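Local coordinates for nucleoid-associated protein HP_0035 (Helicobacter pylori, PDB 3F42), which probably binds DNA as a homodimer and alters its conformation, and may take part in nucleoid organisation, gene regulation and DNA protection, at residues 26-31 / 43-47. Numbering follows the deposited sequence.
Sequences NKDTIH and SFNGL
Gly46 N reaches across to the last turn of helix 5-27, where it gives a weak, bent hydrogen bond to Asn26 O (2.9 Å, 129° at the hydrogen). That carbonyl also accepts from Thr29 N as the chain leaves the helix, so two backbone donors share it. Asn26 CB packs 3.7 Å from Gly46 O, which accepts a hydrogen bond from Arg85 of helix 63-93. One residue before Gly46, Asn45 sets CB against Lys27 O at 3.4 Å. Its chi1 of 70° places CG between its own N and carbonyl carbon, and from there OD1 accepts a bent hydrogen bond from Leu47 N (2.9 Å), which sits above the amide plane, closing an Asx turn; ND2 is hydrogen-bonded to Glu49. Leu47 then sends CD1 against the aliphatic stem of Lys27, 3.8 Å from CG, while CD2 faces Asn26 CB. Farther along, His31 and Phe44 form a hydrogen-bonded antiparallel pair, with His31 N to Phe44 O at 2.8 Å and Phe44 N to His31 O at 2.9 Å, both nearly straight. The Phe44 side chain packs on Leu74, and its ring meets that of Tyr78, both on helix 63-93. Here helix 5-27 passes into the antiparallel hairpin of strands 30-35 and 40-45, part of the helix-sheet-helix YbaB/EbfC fold.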
ATOM      1  N   ASN A  26     -12.257   9.766  -9.307  1.00 22.15           N
ATOM      2  CA  ASN A  26     -11.558  10.780 -10.097  1.00 22.58           C
ATOM      3  C   ASN A  26     -11.821  10.580 -11.592  1.00 22.44           C
ATOM      4  O   ASN A  26     -12.016  11.555 -12.325  1.00 21.44           O
ATOM      5  CB  ASN A  26     -10.053  10.716  -9.883  1.00 22.57           C
ATOM      6  CG  ASN A  26      -9.639  11.214  -8.538  1.00 25.71           C
ATOM      7  OD1 ASN A  26     -10.322  12.050  -7.926  1.00 25.90           O
ATOM      8  ND2 ASN A  26      -8.510  10.698  -8.042  1.00 24.35           N
ATOM      9  N   LYS A  27     -11.785   9.325 -12.037  1.00 21.69           N
ATOM     10  CA  LYS A  27     -11.937   9.028 -13.460  1.00 22.88           C
ATOM     11  C   LYS A  27     -13.328   9.501 -13.955  1.00 22.48           C
ATOM     12  O   LYS A  27     -13.498   9.959 -15.095  1.00 22.53           O
ATOM     13  CB  LYS A  27     -11.759   7.530 -13.709  1.00 23.21           C
ATOM     14  CG  LYS A  27     -11.723   7.173 -15.194  1.00 27.95           C
ATOM     15  CD  LYS A  27     -11.719   5.709 -15.378  1.00 33.26           C
ATOM     16  CE  LYS A  27     -11.730   5.394 -16.870  1.00 36.03           C
ATOM     17  NZ  LYS A  27     -11.115   4.047 -17.038  1.00 39.71           N
ATOM     18  N   ASP A  28     -14.300   9.450 -13.060  1.00 21.05           N
ATOM     19  CA  ASP A  28     -15.669   9.913 -13.343  1.00 21.84           C
ATOM     20  C   ASP A  28     -15.912  11.422 -13.224  1.00 22.33           C
ATOM     21  O   ASP A  28     -17.022  11.894 -13.483  1.00 24.91           O
ATOM     22  CB  ASP A  28     -16.610   9.188 -12.399  1.00 22.60           C
ATOM     23  CG  ASP A  28     -17.454   8.181 -13.092  1.00 22.72           C
ATOM     24  OD1 ASP A  28     -17.389   8.056 -14.354  1.00 21.76           O
ATOM     25  OD2 ASP A  28     -18.217   7.528 -12.351  1.00 26.61           O
ATOM     26  N   THR A  29     -14.903  12.198 -12.847  1.00 20.49           N
ATOM     27  CA  THR A  29     -15.085  13.626 -12.607  1.00 20.82           C
ATOM     28  C   THR A  29     -14.602  14.367 -13.841  1.00 21.66           C
ATOM     29  O   THR A  29     -13.476  14.133 -14.271  1.00 23.48           O
ATOM     30  CB  THR A  29     -14.326  14.052 -11.337  1.00 22.56           C
ATOM     31  OG1 THR A  29     -14.821  13.260 -10.219  1.00 22.28           O
ATOM     32  CG2 THR A  29     -14.520  15.525 -11.041  1.00 26.29           C
ATOM     33  N   ILE A  30     -15.409  15.278 -14.385  1.00 17.82           N
ATOM     34  CA  ILE A  30     -14.968  16.058 -15.591  1.00 18.12           C
ATOM     35  C   ILE A  30     -14.639  17.495 -15.212  1.00 18.59           C
ATOM     36  O   ILE A  30     -15.430  18.134 -14.505  1.00 18.31           O
ATOM     37  CB  ILE A  30     -16.089  16.084 -16.658  1.00 17.42           C
ATOM     38  CG1 ILE A  30     -16.487  14.658 -17.016  1.00 17.24           C
ATOM     39  CG2 ILE A  30     -15.657  16.886 -17.950  1.00 18.32           C
ATOM     40  CD1 ILE A  30     -17.800  14.589 -17.903  1.00 21.39           C
ATOM     41  N   HIS A  31     -13.486  17.998 -15.682  1.00 19.98           N
ATOM     42  CA  HIS A  31     -13.093  19.403 -15.487  1.00 21.85           C
ATOM     43  C   HIS A  31     -12.947  20.029 -16.867  1.00 20.33           C
ATOM     44  O   HIS A  31     -12.211  19.518 -17.684  1.00 20.23           O
ATOM     45  CB  HIS A  31     -11.737  19.529 -14.750  1.00 24.01           C
ATOM     46  CG  HIS A  31     -11.282  20.959 -14.581  1.00 30.44           C
ATOM     47  ND1 HIS A  31     -10.435  21.589 -15.478  1.00 37.26           N
ATOM     48  CD2 HIS A  31     -11.571  21.883 -13.635  1.00 31.87           C
ATOM     49  CE1 HIS A  31     -10.237  22.839 -15.092  1.00 34.17           C
ATOM     50  NE2 HIS A  31     -10.916  23.044 -13.980  1.00 33.87           N
ATOM     51  N   SER A  43     -11.654  19.309 -22.072  1.00 17.66           N
ATOM     52  CA  SER A  43     -12.168  18.601 -20.894  1.00 17.11           C
ATOM     53  C   SER A  43     -11.210  17.485 -20.494  1.00 15.73           C
ATOM     54  O   SER A  43     -10.819  16.650 -21.313  1.00 17.49           O
ATOM     55  CB  SER A  43     -13.546  17.993 -21.176  1.00 18.14           C
ATOM     56  OG  SER A  43     -14.466  19.024 -21.475  1.00 20.09           O
ATOM     57  N   PHE A  44     -10.925  17.444 -19.201  1.00 17.24           N
ATOM     58  CA  PHE A  44     -10.110  16.402 -18.614  1.00 17.67           C
ATOM     59  C   PHE A  44     -10.932  15.602 -17.639  1.00 18.44           C
ATOM     60  O   PHE A  44     -11.810  16.158 -16.961  1.00 19.71           O
ATOM     61  CB  PHE A  44      -8.988  17.033 -17.807  1.00 17.87           C
ATOM     62  CG  PHE A  44      -7.930  17.719 -18.652  1.00 17.85           C
ATOM     63  CD1 PHE A  44      -6.859  16.984 -19.147  1.00 21.06           C
ATOM     64  CD2 PHE A  44      -8.002  19.093 -18.931  1.00 19.19           C
ATOM     65  CE1 PHE A  44      -5.859  17.585 -19.911  1.00 21.29           C
ATOM     66  CE2 PHE A  44      -6.980  19.710 -19.705  1.00 17.07           C
ATOM     67  CZ  PHE A  44      -5.914  18.937 -20.186  1.00 19.22           C
ATOM     68  N   ASN A  45     -10.586  14.334 -17.498  1.00 17.36           N
ATOM     69  CA  ASN A  45     -11.072  13.628 -16.310  1.00 17.26           C
ATOM     70  C   ASN A  45     -10.113  13.841 -15.136  1.00 16.75           C
ATOM     71  O   ASN A  45      -9.052  14.468 -15.276  1.00 18.15           O
ATOM     72  CB  ASN A  45     -11.370  12.157 -16.624  1.00 15.62           C
ATOM     73  CG  ASN A  45     -10.124  11.318 -16.888  1.00 16.96           C
ATOM     74  OD1 ASN A  45      -8.993  11.654 -16.493  1.00 16.78           O
ATOM     75  ND2 ASN A  45     -10.328  10.205 -17.587  1.00 18.66           N
ATOM     76  N   GLY A  46     -10.486  13.328 -13.965  1.00 17.21           N
ATOM     77  CA  GLY A  46      -9.720  13.574 -12.763  1.00 18.08           C
ATOM     78  C   GLY A  46      -8.453  12.754 -12.670  1.00 17.86           C
ATOM     79  O   GLY A  46      -7.683  12.908 -11.712  1.00 18.30           O
ATOM     80  N   LEU A  47      -8.199  11.921 -13.674  1.00 17.98           N
ATOM     81  CA  LEU A  47      -6.887  11.255 -13.802  1.00 17.87           C
ATOM     82  C   LEU A  47      -5.951  12.135 -14.617  1.00 18.94           C
ATOM     83  O   LEU A  47      -4.757  11.851 -14.726  1.00 18.44           O
ATOM     84  CB  LEU A  47      -7.007   9.903 -14.519  1.00 18.21           C
ATOM     85  CG  LEU A  47      -7.997   8.927 -13.888  1.00 18.23           C
ATOM     86  CD1 LEU A  47      -7.993   7.586 -14.662  1.00 19.91           C
ATOM     87  CD2 LEU A  47      -7.634   8.681 -12.437  1.00 19.38           C
TER